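Local coordinates for protein 2-dehydro-3-deoxyphosphogluconate aldolase (Vibrio fischeri, PDB 3NZR) that belongs to the KDGP aldolase family of the TIM-barrel clan and folds as a parallel beta/alpha barrel, at residues A[53-56]-A[57-61]. Residues are numbered along the deposited sequence; the frame is centred on the assembly and turned at random.
Sequences VEDM and KKYSE
With CG anti to its own carbonyl carbon (chi1 -74°), Tyr-59 projects its ring outward from the helix, leaning toward Asp-55, whose chi1 of -145°, well short of fully anti, sets its carboxylate at the ring's edge. OD2 of Asp-55 lies in the ring plane, 3.7 Å from CE2 of Tyr-59, and the carboxylate stands almost perpendicular to the ring. One water ties the two side-chain ends together: it donates to Asp-55 OD2 at 2.8 Å and lies 2.9 Å from Tyr-59 OH. OD2 is also hydrogen-bonded to the hydroxyl of Tyr-46, so two partners grip this one oxygen and should restrain the carboxylate's rotation. At OD1 of Asp-55 the aliphatic part of Lys-58 crosses at about a right angle; NZ of Lys-58 stays 4.5 Å from Asp-55 OD1, beyond a salt bridge, where the opposite charges may still attract weakly. All this happens on the last turns of helix 49-61, the crossover helix of a beta-alpha-beta unit between parallel strands 37-42 and 67-70 of the TIM barrel. The inner side of the helix carries Met-56, a selenomethionine, whose extended side chain packs on Val-41 of strand 37-42 and on Ile-85 and Val-89 of helix 79-89, while the Tyr-59 side chain touches Val-41 and Ala-26 of helix 23-32. Beneath the side chains, Ser-60 N bonds to Met-56 O (3.0 Å) and Lys-57 N to Val-53 O (3.1 Å). Lys-57 lays its CG 3.4 Å from that same Val-53 O.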
loop_
_atom_site.group_PDB
_atom_site.type_symbol
_atom_site.label_atom_id
_atom_site.label_comp_id
_atom_site.label_asym_id
_atom_site.label_seq_id
_atom_site.Cartn_x
_atom_site.Cartn_y
_atom_site.Cartn_z
ATOM N N VAL A 53 -10.961 17.315 -12.303
ATOM C CA VAL A 53 -11.345 17.905 -11.041
ATOM C C VAL A 53 -12.461 18.952 -11.256
ATOM O O VAL A 53 -13.436 18.989 -10.488
ATOM C CB VAL A 53 -10.146 18.502 -10.326
ATOM C CG1 VAL A 53 -10.584 19.397 -9.165
ATOM C CG2 VAL A 53 -9.159 17.391 -9.860
ATOM N N GLU A 54 -12.315 19.784 -12.280
ATOM C CA GLU A 54 -13.341 20.828 -12.604
ATOM C C GLU A 54 -14.696 20.237 -12.931
ATOM O O GLU A 54 -15.729 20.698 -12.457
ATOM C CB GLU A 54 -12.863 21.710 -13.778
ATOM C CG GLU A 54 -11.730 22.665 -13.381
ATOM C CD GLU A 54 -11.294 23.636 -14.525
ATOM O OE1 GLU A 54 -12.067 23.775 -15.527
ATOM O OE2 GLU A 54 -10.190 24.262 -14.410
ATOM N N ASP A 55 -14.698 19.178 -13.735
ATOM C CA ASP A 55 -15.969 18.517 -14.077
ATOM C C ASP A 55 -16.539 17.843 -12.840
ATOM O O ASP A 55 -17.711 18.029 -12.494
ATOM C CB ASP A 55 -15.805 17.479 -15.200
ATOM C CG ASP A 55 -17.013 17.413 -16.132
ATOM O OD1 ASP A 55 -17.691 18.464 -16.320
ATOM O OD2 ASP A 55 -17.279 16.332 -16.701
HETATM N N MSE A 56 -15.713 17.080 -12.140
HETATM C CA MSE A 56 -16.254 16.385 -10.986
HETATM C C MSE A 56 -16.890 17.284 -9.947
HETATM O O MSE A 56 -17.840 16.876 -9.324
HETATM C CB MSE A 56 -15.241 15.434 -10.387
HETATM C CG MSE A 56 -15.247 14.208 -11.218
HETATM SE SE MSE A 56 -13.899 12.999 -10.601
HETATM C CE MSE A 56 -13.551 11.954 -12.243
ATOM N N LYS A 57 -16.424 18.515 -9.822
ATOM C CA LYS A 57 -17.063 19.447 -8.927
ATOM C C LYS A 57 -18.516 19.705 -9.323
ATOM O O LYS A 57 -19.389 19.825 -8.475
ATOM C CB LYS A 57 -16.276 20.738 -8.860
ATOM C CG LYS A 57 -14.976 20.632 -7.975
ATOM C CD LYS A 57 -14.313 22.007 -7.724
ATOM C CE LYS A 57 -14.115 22.823 -9.015
ATOM N NZ LYS A 57 -13.494 24.160 -8.800
ATOM N N LYS A 58 -18.811 19.741 -10.605
ATOM C CA LYS A 58 -20.223 19.942 -11.015
ATOM C C LYS A 58 -21.083 18.764 -10.646
ATOM O O LYS A 58 -22.266 18.909 -10.360
ATOM C CB LYS A 58 -20.342 20.180 -12.511
ATOM C CG LYS A 58 -19.791 21.492 -12.899
ATOM C CD LYS A 58 -19.390 21.562 -14.363
ATOM C CE LYS A 58 -18.926 23.001 -14.697
ATOM N NZ LYS A 58 -17.975 22.970 -15.796
ATOM N N TYR A 59 -20.530 17.567 -10.693
ATOM C CA TYR A 59 -21.325 16.422 -10.266
ATOM C C TYR A 59 -21.554 16.486 -8.735
ATOM O O TYR A 59 -22.602 16.123 -8.223
ATOM C CB TYR A 59 -20.613 15.126 -10.634
ATOM C CG TYR A 59 -20.653 14.793 -12.100
ATOM C CD1 TYR A 59 -21.630 13.970 -12.595
ATOM C CD2 TYR A 59 -19.700 15.268 -12.974
ATOM C CE1 TYR A 59 -21.688 13.622 -13.923
ATOM C CE2 TYR A 59 -19.739 14.918 -14.325
ATOM C CZ TYR A 59 -20.765 14.080 -14.792
ATOM O OH TYR A 59 -20.887 13.717 -16.129
ATOM N N SER A 60 -20.524 16.898 -8.001
ATOM C CA SER A 60 -20.655 17.027 -6.555
ATOM C C SER A 60 -21.815 18.034 -6.171
ATOM O O SER A 60 -22.578 17.801 -5.248
ATOM C CB SER A 60 -19.321 17.443 -5.945
ATOM O OG SER A 60 -19.530 17.709 -4.589
ATOM N N GLU A 61 -21.958 19.106 -6.933
ATOM C CA GLU A 61 -23.006 20.103 -6.657
ATOM C C GLU A 61 -24.423 19.570 -6.704
ATOM O O GLU A 61 -25.269 19.974 -5.910
ATOM C CB GLU A 61 -22.924 21.254 -7.644
ATOM C CG GLU A 61 -21.621 21.979 -7.576
ATOM C CD GLU A 61 -21.684 23.324 -8.269
ATOM O OE1 GLU A 61 -21.784 23.351 -9.528
ATOM O OE2 GLU A 61 -21.634 24.347 -7.538
HETATM O O HOH W 1 -19.591 15.510 -17.952
#